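PDB 5C86: kelch domain-containing protein from Colletotrichum graminicola M1.001, which probably oxidises alcohols as a copper-dependent enzyme of the AA5 family, which also includes galactose oxidase and glyoxal oxidase. Local coordinates for residues Ile63-Gln68 against Ser96-Lys101; Ser188-Gly193 against Leu257-Pro262; Lys196-Tyr201 against Val266-Leu271. All blocks are in the same frame, centred on the assembly; numbering follows the deposited sequence. Where two conformers were deposited one is given.

Interaction 1 (Ile63-Gln68 against Ser96-Lys101); sequences IVQNTQ and SVLDFK
The amides of Gln65 and Asn66 carry the meeting of 63-68 with 96-101, and they do so in different ways. At the edge of the Asn66 amide, ND2 donates to Ser96 OG at 3.1 Å, with an N-H...O angle of 159° and the hydroxyl almost exactly in the amide plane. The Gln65 amide instead has Leu98 on one side of its plane: NE2 lies 3.6 Å from Leu98 CD1 and 3.7 Å from Leu98 CD2, the two side chains crossing at about a right angle. An extended chain, with CG opposite the backbone N (chi1 -162°), carries this amide across.

Two consecutive residues can face the same way because Gln65 and Asn66 form a classic beta bulge opposite Thr47. The contact joins neighbouring blades of the beta-propeller, the outer strand 63-66 of one lying against strand 95-98 of the next.

Both ends of each amide are engaged. Asn66 OD1 accepts from Gln68 N at 3.1 Å, closing an Asx turn, while Gln65 OE1 bonds to Thr49 and Gln65 NE2 to the carbonyls of Glu104 and Ser106. Ser96 OG, for its part, also hydrogen-bonds to His69 ND1. The chemistry thus implies a buried junction with its amides fixed in rotation: the polar ends have partners, and the leucine methyls can rest against an amide nitrogen already donating elsewhere.

Interaction 2 (Ser188-Gly193 against Leu257-Pro262); sequences SVLQAG and LTLGEP
Leu190 and Leu259 meet between two successive blades of the beta-propeller, the one built from strands 181-183 to 208-214 and the one from strands 225-230 to 267-270. The segments run in nearly opposite directions, 155° apart, and only side chains bridge them.

Leu259 can be followed outward. Its CB stays back from 188-193, and the first atom to engage is CG, 4.0 Å from Leu190 CD2. Beyond the branch, Leu259 CD1 comes to 3.8 Å from that same Leu190 CD2, and Leu259 CD2 to 4.1 Å. One methyl thus meets the whole forked end of its partner. Leu190 presents it with CG opposite the backbone N (chi1 176°), and Leu190 also touches Trp200 of its own blade.

On one side of this pair, Ala192 CB meets Leu257 CD1 at 3.7 Å, a small residue receiving a long one. On the other, the pyrrolidine ring of Pro262 leans on Ser188, with Ser188 CB 3.7 Å from Pro262 CB. The serine chi1 of 69° tucks the hydroxyl over the backbone, where it bonds to the carbonyl of Lys185, while Ser188 OG also packs 3.8 Å from Pro262 CG.

Interaction 3 (Lys196-Tyr201 against Val266-Leu271); sequences KKMNWY and VQVQKL
Apolar contacts make up the whole meeting of 196-201 with 266-271, and the methyl of Met198 is at their centre. Met198 CE lies 3.8 Å from Val266 CB and 4.0 Å from Val266 CG1, and it also reaches Val268 CG2 at 3.9 Å. The thioether chain runs out extended and then bends at its last torsion (chi3 -68°), which turns the methyl against the two valines. It crosses Val266 at about a right angle and Val268 more obliquely.

A second apolar contact involves the indole of Trp200, met at a slant by the other branch of Val266: Val266 CG2 is 3.9 Å from Trp200 CZ2 and 4.1 Å from Trp200 NE1. Val266 therefore divides its branches, CG1 serving the methionine and CG2 the tryptophan.

In the propeller this joins the third strand of one blade, 197-202, to the fourth strand, 267-270, which is one of the two edge strands of the following blade, and to the residue just before it. Leu257, from the strand next to 267-270, touches both Met198 and Val266, while both Met198 and Trp200 also touch Ala212 of strand 208-214 in their own blade.

A polar bond lies beside the contact. Trp200 NE1 donates to the carbonyl of Gln264, just ahead of 266-271, so the indole is tied to the neighbouring blade by a hydrogen bond as well as by packing.

How the interactions relate
All three contacts lie between adjacent blades of the propeller. Interaction 1 comes first along the chain and closes before the others open; its centre is about 32 Å from that of interaction 2 and 36 Å from that of interaction 3, on the opposite side of the chain's centre. Interactions 2 and 3, with centres about 7 Å apart, alternate along the sequence and join the same two four-stranded sheets. They touch through the backbone pairing of strands 188-191 and 197-202, so they are parts of one seam between two blades. All three lie away from the copper-binding residues Tyr120, His335 and His423, and thus concern how the blades fit together and not the catalytic centre.

Interaction 1 (Ile63-Gln68 against Ser96-Lys101)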
ATOM      1  N   ILE A  63       8.593  20.363  -7.430  1.00 22.96           N
ATOM      2  CA  ILE A  63       9.808  20.296  -8.193  1.00 25.38           C
ATOM      3  C   ILE A  63       9.792  19.188  -9.206  1.00 26.05           C
ATOM      4  O   ILE A  63       9.127  18.154  -9.011  1.00 23.64           O
ATOM      5  CB  ILE A  63      11.087  20.161  -7.299  1.00 26.10           C
ATOM      6  CG1 ILE A  63      11.195  18.773  -6.671  1.00 31.31           C
ATOM      7  CG2 ILE A  63      11.072  21.277  -6.221  1.00 26.67           C
ATOM      8  CD1 ILE A  63      12.320  18.597  -5.644  1.00 33.51           C
ATOM      9  N   VAL A  64      10.597  19.336 -10.255  1.00 22.48           N
ATOM     10  CA  VAL A  64      10.861  18.318 -11.178  1.00 23.06           C
ATOM     11  C   VAL A  64      11.907  17.371 -10.654  1.00 25.35           C
ATOM     12  O   VAL A  64      13.120  17.464 -10.892  1.00 24.40           O
ATOM     13  CB  VAL A  64      11.179  18.822 -12.625  1.00 25.23           C
ATOM     14  CG1 VAL A  64      11.467  17.626 -13.526  1.00 25.37           C
ATOM     15  CG2 VAL A  64      10.039  19.626 -13.151  1.00 28.53           C
ATOM     16  N   GLN A  65      11.446  16.391  -9.870  1.00 21.12           N
ATOM     17  CA  GLN A  65      12.398  15.624  -9.097  1.00 18.80           C
ATOM     18  C   GLN A  65      12.873  14.473  -9.909  1.00 18.30           C
ATOM     19  O   GLN A  65      13.901  13.895  -9.609  1.00 20.58           O
ATOM     20  CB  GLN A  65      11.755  15.103  -7.777  1.00 19.39           C
ATOM     21  CG  GLN A  65      12.815  14.685  -6.783  1.00 18.99           C
ATOM     22  CD  GLN A  65      12.238  13.970  -5.588  1.00 19.99           C
ATOM     23  OE1 GLN A  65      10.994  13.876  -5.442  1.00 21.46           O
ATOM     24  NE2 GLN A  65      13.118  13.501  -4.694  1.00 20.54           N
ATOM     25  N   ASN A  66      12.110  14.101 -10.977  1.00 20.03           N
ATOM     26  CA  ASN A  66      12.523  13.091 -11.870  1.00 20.01           C
ATOM     27  C   ASN A  66      12.542  13.708 -13.284  1.00 21.52           C
ATOM     28  O   ASN A  66      11.516  14.135 -13.769  1.00 20.51           O
ATOM     29  CB  ASN A  66      11.551  11.875 -11.863  1.00 18.88           C
ATOM     30  CG  ASN A  66      12.126  10.713 -12.592  1.00 19.63           C
ATOM     31  OD1 ASN A  66      12.904  10.877 -13.557  1.00 21.14           O
ATOM     32  ND2 ASN A  66      11.852   9.504 -12.152  1.00 18.95           N
ATOM     33  N   THR A  67      13.755  13.789 -13.850  1.00 23.12           N
ATOM     34  CA  THR A  67      13.943  14.494 -15.143  1.00 24.75           C
ATOM     35  C   THR A  67      13.879  13.609 -16.346  1.00 24.20           C
ATOM     36  O   THR A  67      13.983  14.151 -17.474  1.00 26.41           O
ATOM     37  CB  THR A  67      15.378  15.187 -15.159  1.00 22.95           C
ATOM     38  OG1 THR A  67      16.443  14.201 -15.255  1.00 25.58           O
ATOM     39  CG2 THR A  67      15.468  16.132 -14.022  1.00 24.88           C
ATOM     40  N   GLN A  68      13.774  12.295 -16.188  1.00 23.36           N
ATOM     41  CA  GLN A  68      13.788  11.299 -17.253  1.00 23.26           C
ATOM     42  C   GLN A  68      12.514  10.420 -17.446  1.00 24.91           C
ATOM     43  O   GLN A  68      12.384   9.750 -18.452  1.00 27.66           O
ATOM     44  CB  GLN A  68      14.937  10.332 -17.053  1.00 25.88           C
ATOM     45  CG  GLN A  68      16.319  11.023 -17.171  1.00 32.97           C
ATOM     46  CD  GLN A  68      17.529  10.074 -17.121  1.00 35.63           C
ATOM     47  OE1 GLN A  68      17.632   9.063 -17.844  1.00 37.93           O
ATOM     48  NE2 GLN A  68      18.462  10.395 -16.230  1.00 34.10           N
ATOM     49  N   SER A  96      12.815   3.934 -12.342  1.00 15.23           N
ATOM     50  CA  SER A  96      13.479   4.911 -11.575  1.00 15.84           C
ATOM     51  C   SER A  96      13.555   4.567 -10.078  1.00 16.64           C
ATOM     52  O   SER A  96      12.685   3.814  -9.602  1.00 16.54           O
ATOM     53  CB  SER A  96      12.826   6.174 -11.656  1.00 16.24           C
ATOM     54  OG  SER A  96      12.713   6.675 -13.003  1.00 18.76           O
ATOM     55  N   VAL A  97      14.502   5.174  -9.364  1.00 17.00           N
ATOM     56  CA  VAL A  97      14.727   4.876  -7.949  1.00 15.85           C
ATOM     57  C   VAL A  97      14.937   6.162  -7.192  1.00 17.96           C
ATOM     58  O   VAL A  97      15.635   7.081  -7.656  1.00 18.18           O
ATOM     59  CB  VAL A  97      15.730   3.754  -7.731  1.00 17.35           C
ATOM     60  CG1 VAL A  97      17.150   4.129  -8.150  1.00 18.13           C
ATOM     61  CG2 VAL A  97      15.729   3.338  -6.256  1.00 16.77           C
ATOM     62  N   LEU A  98      14.293   6.325  -6.025  1.00 14.64           N
ATOM     63  CA  LEU A  98      14.614   7.321  -5.093  1.00 16.69           C
ATOM     64  C   LEU A  98      15.158   6.649  -3.851  1.00 17.35           C
ATOM     65  O   LEU A  98      14.394   5.908  -3.133  1.00 18.02           O
ATOM     66  CB  LEU A  98      13.467   8.260  -4.752  1.00 17.56           C
ATOM     67  CG  LEU A  98      13.727   9.309  -3.698  1.00 19.04           C
ATOM     68  CD1 LEU A  98      14.782  10.315  -4.156  1.00 20.97           C
ATOM     69  CD2 LEU A  98      12.500  10.100  -3.337  1.00 20.10           C
ATOM     70  N   ASP A  99      16.389   6.989  -3.491  1.00 16.95           N
ATOM     71  CA  ASP A  99      17.054   6.453  -2.281  1.00 18.90           C
ATOM     72  C   ASP A  99      17.075   7.564  -1.265  1.00 21.65           C
ATOM     73  O   ASP A  99      17.820   8.580  -1.412  1.00 18.84           O
ATOM     74  CB  ASP A  99      18.444   5.929  -2.604  1.00 21.35           C
ATOM     75  CG  ASP A  99      19.219   5.403  -1.356  1.00 25.10           C
ATOM     76  OD1 ASP A  99      18.719   5.435  -0.210  1.00 21.48           O
ATOM     77  OD2 ASP A  99      20.344   4.915  -1.611  1.00 29.90           O
ATOM     78  N   PHE A 100      16.263   7.446  -0.223  1.00 21.45           N
ATOM     79  CA  PHE A 100      16.041   8.565   0.696  1.00 22.02           C
ATOM     80  C   PHE A 100      17.380   8.944   1.387  1.00 21.64           C
ATOM     81  O   PHE A 100      17.514  10.057   1.850  1.00 23.75           O
ATOM     82  CB  PHE A 100      14.967   8.212   1.758  1.00 23.40           C
ATOM     83  CG  PHE A 100      15.407   7.156   2.719  1.00 23.57           C
ATOM     84  CD1 PHE A 100      15.393   5.807   2.388  1.00 21.99           C
ATOM     85  CD2 PHE A 100      15.873   7.502   3.965  1.00 27.49           C
ATOM     86  CE1 PHE A 100      15.877   4.834   3.241  1.00 23.80           C
ATOM     87  CE2 PHE A 100      16.283   6.534   4.864  1.00 23.39           C
ATOM     88  CZ  PHE A 100      16.311   5.195   4.498  1.00 23.88           C
ATOM     89  N   LYS A 101      18.315   8.009   1.439  1.00 21.63           N
ATOM     90  CA  LYS A 101      19.606   8.249   2.096  1.00 23.55           C
ATOM     91  C   LYS A 101      20.361   9.358   1.361  1.00 31.19           C
ATOM     92  O   LYS A 101      21.133  10.081   2.011  1.00 31.63           O
ATOM     93  CB  LYS A 101      20.473   6.963   2.176  1.00 24.85           C
ATOM     94  CG  LYS A 101      20.040   6.010   3.304  1.00 24.11           C
ATOM     95  CD  LYS A 101      19.873   6.678   4.725  1.00 25.60           C
ATOM     96  CE  LYS A 101      19.818   5.648   5.890  1.00 28.55           C
ATOM     97  NZ  LYS A 101      19.921   6.202   7.298  1.00 26.98           N
TER

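Interaction 2 (Ser188-Gly193 against Leu257-Pro262)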
ATOM      1  N   SER A 188       7.287 -16.800  -3.748  1.00 15.19           N
ATOM      2  CA  SER A 188       5.984 -16.916  -4.290  1.00 14.12           C
ATOM      3  C   SER A 188       5.268 -15.527  -4.235  1.00 15.52           C
ATOM      4  O   SER A 188       5.613 -14.699  -3.393  1.00 13.99           O
ATOM      5  CB  SER A 188       5.173 -17.937  -3.587  1.00 16.94           C
ATOM      6  OG  SER A 188       4.864 -17.495  -2.269  1.00 15.81           O
ATOM      7  N   VAL A 189       4.287 -15.367  -5.091  1.00 15.43           N
ATOM      8  CA  VAL A 189       3.403 -14.188  -5.131  1.00 15.05           C
ATOM      9  C   VAL A 189       2.009 -14.684  -5.350  1.00 14.78           C
ATOM     10  O   VAL A 189       1.739 -15.381  -6.350  1.00 15.78           O
ATOM     11  CB  VAL A 189       3.832 -13.170  -6.156  1.00 13.53           C
ATOM     12  CG1 VAL A 189       2.773 -12.037  -6.235  1.00 14.38           C
ATOM     13  CG2 VAL A 189       5.179 -12.585  -5.917  1.00 15.00           C
ATOM     14  N   LEU A 190       1.070 -14.367  -4.467  1.00 12.82           N
ATOM     15  CA  LEU A 190      -0.284 -14.628  -4.697  1.00 13.10           C
ATOM     16  C   LEU A 190      -0.925 -13.474  -5.446  1.00 14.60           C
ATOM     17  O   LEU A 190      -0.865 -12.328  -4.943  1.00 13.98           O
ATOM     18  CB  LEU A 190      -1.071 -14.860  -3.426  1.00 13.42           C
ATOM     19  CG  LEU A 190      -2.568 -15.060  -3.547  1.00 14.47           C
ATOM     20  CD1 LEU A 190      -2.823 -16.350  -4.312  1.00 15.18           C
ATOM     21  CD2 LEU A 190      -3.276 -15.093  -2.215  1.00 15.33           C
ATOM     22  N   GLN A 191      -1.553 -13.751  -6.585  1.00 12.84           N
ATOM     23  CA  GLN A 191      -2.510 -12.787  -7.177  1.00 13.03           C
ATOM     24  C   GLN A 191      -3.862 -13.073  -6.681  1.00 13.88           C
ATOM     25  O   GLN A 191      -4.487 -14.071  -7.012  1.00 14.51           O
ATOM     26  CB  GLN A 191      -2.413 -12.840  -8.685  1.00 12.00           C
ATOM     27  CG  GLN A 191      -3.549 -12.181  -9.427  1.00 12.42           C
ATOM     28  CD  GLN A 191      -4.618 -13.148  -9.872  1.00 14.38           C
ATOM     29  OE1 GLN A 191      -4.363 -14.347 -10.114  1.00 15.88           O
ATOM     30  NE2 GLN A 191      -5.889 -12.649  -9.923  1.00 15.85           N
ATOM     31  N   ALA A 192      -4.316 -12.277  -5.713  1.00 12.42           N
ATOM     32  CA  ALA A 192      -5.534 -12.454  -4.983  1.00 12.19           C
ATOM     33  C   ALA A 192      -6.798 -11.942  -5.644  1.00 13.37           C
ATOM     34  O   ALA A 192      -7.897 -12.181  -5.183  1.00 14.06           O
ATOM     35  CB  ALA A 192      -5.373 -11.909  -3.546  1.00 11.81           C
ATOM     36  N   GLY A 193      -6.570 -11.260  -6.748  1.00 11.62           N
ATOM     37  CA  GLY A 193      -7.624 -10.571  -7.464  1.00 12.79           C
ATOM     38  C   GLY A 193      -6.973  -9.569  -8.383  1.00 11.32           C
ATOM     39  O   GLY A 193      -5.772  -9.594  -8.546  1.00 12.08           O
ATOM     40  N   LEU A 257      -9.034 -13.913   3.280  1.00 12.28           N
ATOM     41  CA  LEU A 257      -8.264 -14.976   2.645  1.00 14.17           C
ATOM     42  C   LEU A 257      -7.251 -15.456   3.628  1.00 14.53           C
ATOM     43  O   LEU A 257      -6.626 -14.620   4.374  1.00 13.62           O
ATOM     44  CB  LEU A 257      -7.525 -14.486   1.399  1.00 13.67           C
ATOM     45  CG  LEU A 257      -8.259 -13.620   0.401  1.00 17.05           C
ATOM     46  CD1 LEU A 257      -7.446 -13.401  -0.860  1.00 17.95           C
ATOM     47  CD2 LEU A 257      -9.663 -13.894   0.094  1.00 18.92           C
ATOM     48  N   THR A 258      -7.025 -16.806   3.714  1.00 13.76           N
ATOM     49  CA  THR A 258      -6.005 -17.327   4.601  1.00 15.05           C
ATOM     50  C   THR A 258      -5.075 -18.165   3.774  1.00 14.90           C
ATOM     51  O   THR A 258      -5.524 -19.118   3.141  1.00 17.62           O
ATOM     52  CB  THR A 258      -6.640 -18.182   5.753  1.00 16.62           C
ATOM     53  OG1 THR A 258      -7.598 -17.430   6.507  1.00 17.80           O
ATOM     54  CG2 THR A 258      -5.566 -18.659   6.703  1.00 19.53           C
ATOM     55  N   LEU A 259      -3.801 -17.819   3.739  1.00 13.67           N
ATOM     56  CA  LEU A 259      -2.779 -18.418   2.923  1.00 16.12           C
ATOM     57  C   LEU A 259      -2.182 -19.519   3.725  1.00 19.44           C
ATOM     58  O   LEU A 259      -1.867 -19.321   4.889  1.00 21.76           O
ATOM     59  CB  LEU A 259      -1.677 -17.409   2.536  1.00 18.38           C
ATOM     60  CG  LEU A 259      -2.051 -16.496   1.326  1.00 19.25           C
ATOM     61  CD1 LEU A 259      -3.325 -15.722   1.551  1.00 21.30           C
ATOM     62  CD2 LEU A 259      -0.918 -15.546   1.094  1.00 21.04           C
ATOM     63  N   GLY A 260      -2.011 -20.674   3.071  1.00 22.17           N
ATOM     64  CA  GLY A 260      -1.232 -21.723   3.669  1.00 26.02           C
ATOM     65  C   GLY A 260       0.087 -21.748   2.943  1.00 26.67           C
ATOM     66  O   GLY A 260       0.870 -20.807   3.053  1.00 28.43           O
ATOM     67  N   GLU A 261       0.383 -22.848   2.273  1.00 24.60           N
ATOM     68  CA  GLU A 261       1.632 -22.966   1.554  1.00 23.42           C
ATOM     69  C   GLU A 261       1.446 -22.475   0.098  1.00 20.51           C
ATOM     70  O   GLU A 261       0.383 -22.541  -0.425  1.00 25.58           O
ATOM     71  CB  GLU A 261       2.208 -24.396   1.625  1.00 28.24           C
ATOM     72  CG  GLU A 261       2.756 -24.787   3.018  1.00 30.18           C
ATOM     73  CD  GLU A 261       3.784 -23.824   3.633  1.00 30.41           C
ATOM     74  OE1 GLU A 261       4.772 -23.491   2.968  1.00 33.71           O
ATOM     75  OE2 GLU A 261       3.628 -23.407   4.831  1.00 37.70           O
ATOM     76  N   PRO A 262       2.485 -21.948  -0.529  1.00 21.01           N
ATOM     77  CA  PRO A 262       2.359 -21.573  -1.914  1.00 22.61           C
ATOM     78  C   PRO A 262       1.998 -22.775  -2.729  1.00 25.83           C
ATOM     79  O   PRO A 262       2.396 -23.896  -2.389  1.00 25.47           O
ATOM     80  CB  PRO A 262       3.739 -21.055  -2.323  1.00 24.13           C
ATOM     81  CG  PRO A 262       4.590 -21.159  -1.120  1.00 24.63           C
ATOM     82  CD  PRO A 262       3.851 -21.763  -0.025  1.00 23.38           C
TER

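Interaction 3 (Lys196-Tyr201 against Val266-Leu271)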
ATOM      1  N   LYS A 196     -11.811 -12.939 -10.082  1.00 14.41           N
ATOM      2  CA  LYS A 196     -12.293 -13.889  -9.140  1.00 15.78           C
ATOM      3  C   LYS A 196     -11.430 -15.147  -9.137  1.00 15.50           C
ATOM      4  O   LYS A 196     -11.471 -15.886  -8.142  1.00 16.07           O
ATOM      5  CB  LYS A 196     -13.786 -14.268  -9.403  1.00 17.60           C
ATOM      6  CG  LYS A 196     -14.018 -14.965 -10.701  1.00 20.79           C
ATOM      7  CD  LYS A 196     -15.520 -14.883 -10.976  0.80 23.96           C
ATOM      8  CE  LYS A 196     -15.947 -15.496 -12.255  0.60 28.23           C
ATOM      9  NZ  LYS A 196     -17.371 -15.027 -12.463  0.55 29.98           N
ATOM     10  N   LYS A 197     -10.661 -15.395 -10.184  1.00 15.45           N
ATOM     11  CA  LYS A 197      -9.682 -16.470 -10.252  0.59 17.91           C
ATOM     12  C   LYS A 197      -8.355 -16.010  -9.673  1.00 16.26           C
ATOM     13  O   LYS A 197      -7.697 -15.129 -10.251  1.00 16.36           O
ATOM     14  CB  LYS A 197      -9.446 -16.885 -11.694  0.59 19.74           C
ATOM     15  CG  LYS A 197     -10.663 -17.595 -12.255  0.59 23.18           C
ATOM     16  CD  LYS A 197     -10.493 -17.936 -13.718  0.59 25.02           C
ATOM     17  CE  LYS A 197     -10.829 -16.808 -14.655  0.59 27.00           C
ATOM     18  NZ  LYS A 197      -9.829 -16.697 -15.770  0.59 30.14           N
ATOM     19  N   MET A 198      -7.992 -16.572  -8.507  1.00 15.37           N
ATOM     20  CA  MET A 198      -6.703 -16.289  -7.878  1.00 15.11           C
ATOM     21  C   MET A 198      -5.637 -17.267  -8.353  1.00 17.51           C
ATOM     22  O   MET A 198      -5.962 -18.426  -8.625  1.00 17.20           O
ATOM     23  CB  MET A 198      -6.835 -16.397  -6.362  1.00 15.21           C
ATOM     24  CG  MET A 198      -8.025 -15.630  -5.799  1.00 15.91           C
ATOM     25  SD  MET A 198      -8.090 -15.529  -4.005  1.00 17.55           S
ATOM     26  CE  MET A 198      -8.413 -17.228  -3.547  1.00 18.56           C
ATOM     27  N   ASN A 199      -4.397 -16.851  -8.372  1.00 15.53           N
ATOM     28  CA  ASN A 199      -3.286 -17.644  -8.942  1.00 16.73           C
ATOM     29  C   ASN A 199      -2.048 -17.441  -8.136  1.00 17.86           C
ATOM     30  O   ASN A 199      -1.701 -16.300  -7.768  1.00 17.06           O
ATOM     31  CB  ASN A 199      -3.021 -17.230 -10.331  1.00 16.71           C
ATOM     32  CG  ASN A 199      -4.165 -17.610 -11.282  1.00 19.80           C
ATOM     33  OD1 ASN A 199      -4.248 -18.781 -11.723  1.00 20.02           O
ATOM     34  ND2 ASN A 199      -5.071 -16.715 -11.520  1.00 17.47           N
ATOM     35  N   TRP A 200      -1.315 -18.534  -7.920  1.00 15.44           N
ATOM     36  CA  TRP A 200       0.019 -18.431  -7.434  1.00 15.21           C
ATOM     37  C   TRP A 200       1.026 -18.263  -8.534  1.00 17.50           C
ATOM     38  O   TRP A 200       0.861 -18.880  -9.572  1.00 19.80           O
ATOM     39  CB  TRP A 200       0.374 -19.718  -6.672  1.00 14.46           C
ATOM     40  CG  TRP A 200      -0.268 -19.909  -5.405  1.00 15.66           C
ATOM     41  CD1 TRP A 200      -1.294 -20.733  -5.108  1.00 16.09           C
ATOM     42  CD2 TRP A 200       0.072 -19.227  -4.169  1.00 15.86           C
ATOM     43  NE1 TRP A 200      -1.602 -20.657  -3.776  1.00 18.39           N
ATOM     44  CE2 TRP A 200      -0.771 -19.728  -3.196  1.00 16.69           C
ATOM     45  CE3 TRP A 200       1.018 -18.261  -3.818  1.00 16.30           C
ATOM     46  CZ2 TRP A 200      -0.761 -19.262  -1.877  1.00 17.96           C
ATOM     47  CZ3 TRP A 200       1.035 -17.830  -2.470  1.00 16.01           C
ATOM     48  CH2 TRP A 200       0.162 -18.349  -1.553  1.00 16.67           C
ATOM     49  N   TYR A 201       2.035 -17.413  -8.317  1.00 15.89           N
ATOM     50  CA  TYR A 201       3.182 -17.231  -9.163  1.00 16.34           C
ATOM     51  C   TYR A 201       4.421 -17.508  -8.354  1.00 20.46           C
ATOM     52  O   TYR A 201       4.482 -17.241  -7.129  1.00 18.65           O
ATOM     53  CB  TYR A 201       3.288 -15.842  -9.726  1.00 17.96           C
ATOM     54  CG  TYR A 201       2.202 -15.520 -10.740  1.00 18.13           C
ATOM     55  CD1 TYR A 201       2.414 -15.793 -12.075  1.00 19.86           C
ATOM     56  CD2 TYR A 201       0.973 -14.976 -10.379  1.00 16.51           C
ATOM     57  CE1 TYR A 201       1.431 -15.522 -13.025  1.00 19.09           C
ATOM     58  CE2 TYR A 201       0.001 -14.713 -11.316  1.00 17.84           C
ATOM     59  CZ  TYR A 201       0.220 -15.004 -12.649  1.00 18.80           C
ATOM     60  OH  TYR A 201      -0.710 -14.729 -13.650  1.00 17.39           O
ATOM     61  N   VAL A 266      -6.186 -21.338  -1.465  1.00 22.62           N
ATOM     62  CA  VAL A 266      -6.354 -20.315  -0.463  1.00 20.52           C
ATOM     63  C   VAL A 266      -7.749 -20.404   0.083  1.00 18.76           C
ATOM     64  O   VAL A 266      -8.713 -20.441  -0.666  1.00 21.04           O
ATOM     65  CB  VAL A 266      -6.070 -18.951  -1.123  1.00 19.10           C
ATOM     66  CG1 VAL A 266      -6.395 -17.823  -0.143  1.00 19.28           C
ATOM     67  CG2 VAL A 266      -4.664 -18.909  -1.638  1.00 19.40           C
ATOM     68  N   GLN A 267      -7.859 -20.368   1.395  1.00 18.88           N
ATOM     69  CA  GLN A 267      -9.139 -20.454   2.066  1.00 20.23           C
ATOM     70  C   GLN A 267      -9.809 -19.079   2.063  1.00 18.76           C
ATOM     71  O   GLN A 267      -9.113 -18.052   2.247  1.00 15.96           O
ATOM     72  CB  GLN A 267      -8.984 -21.045   3.468  1.00 24.05           C
ATOM     73  CG  GLN A 267      -8.369 -22.476   3.426  0.75 28.67           C
ATOM     74  CD  GLN A 267      -9.200 -23.510   2.666  0.60 32.47           C
ATOM     75  OE1 GLN A 267     -10.418 -23.351   2.493  0.45 36.76           O
ATOM     76  NE2 GLN A 267      -8.556 -24.587   2.215  0.50 35.62           N
ATOM     77  N   VAL A 268     -11.085 -19.050   1.770  1.00 17.46           N
ATOM     78  CA  VAL A 268     -11.840 -17.792   1.659  1.00 17.02           C
ATOM     79  C   VAL A 268     -13.055 -17.789   2.550  1.00 19.83           C
ATOM     80  O   VAL A 268     -13.907 -18.695   2.453  1.00 19.69           O
ATOM     81  CB  VAL A 268     -12.263 -17.536   0.189  1.00 17.73           C
ATOM     82  CG1 VAL A 268     -12.995 -16.208  -0.002  1.00 18.89           C
ATOM     83  CG2 VAL A 268     -11.064 -17.638  -0.739  1.00 20.15           C
ATOM     84  N   GLN A 269     -13.157 -16.783   3.374  1.00 16.20           N
ATOM     85  CA  GLN A 269     -14.304 -16.566   4.239  1.00 16.04           C
ATOM     86  C   GLN A 269     -15.062 -15.286   3.871  1.00 17.79           C
ATOM     87  O   GLN A 269     -14.506 -14.212   3.868  1.00 16.10           O
ATOM     88  CB  GLN A 269     -13.832 -16.424   5.720  1.00 18.30           C
ATOM     89  CG  GLN A 269     -14.964 -16.268   6.711  1.00 20.41           C
ATOM     90  CD  GLN A 269     -15.842 -17.499   6.643  1.00 26.92           C
ATOM     91  OE1 GLN A 269     -15.332 -18.630   6.807  1.00 31.27           O
ATOM     92  NE2 GLN A 269     -17.126 -17.314   6.304  1.00 27.70           N
ATOM     93  N   LYS A 270     -16.293 -15.419   3.493  1.00 14.79           N
ATOM     94  CA  LYS A 270     -17.175 -14.263   3.310  1.00 16.10           C
ATOM     95  C   LYS A 270     -17.637 -13.642   4.562  1.00 15.42           C
ATOM     96  O   LYS A 270     -18.064 -14.299   5.533  1.00 15.69           O
ATOM     97  CB  LYS A 270     -18.343 -14.679   2.437  1.00 17.02           C
ATOM     98  CG  LYS A 270     -19.269 -13.543   1.992  1.00 18.62           C
ATOM     99  CD  LYS A 270     -20.260 -14.041   0.945  1.00 20.83           C
ATOM    100  CE  LYS A 270     -21.172 -12.907   0.463  1.00 25.96           C
ATOM    101  NZ  LYS A 270     -20.624 -11.653  -0.225  1.00 24.80           N
ATOM    102  N   LEU A 271     -17.602 -12.303   4.665  1.00 15.03           N
ATOM    103  CA  LEU A 271     -18.042 -11.587   5.774  1.00 16.25           C
ATOM    104  C   LEU A 271     -19.370 -10.894   5.375  1.00 15.26           C
ATOM    105  O   LEU A 271     -19.739 -10.876   4.172  1.00 15.61           O
ATOM    106  CB  LEU A 271     -17.065 -10.451   6.106  1.00 19.80           C
ATOM    107  CG  LEU A 271     -15.587 -10.944   6.250  1.00 23.81           C
ATOM    108  CD1 LEU A 271     -14.566  -9.889   5.907  1.00 27.14           C
ATOM    109  CD2 LEU A 271     -15.512 -11.406   7.688  1.00 29.26           C
TER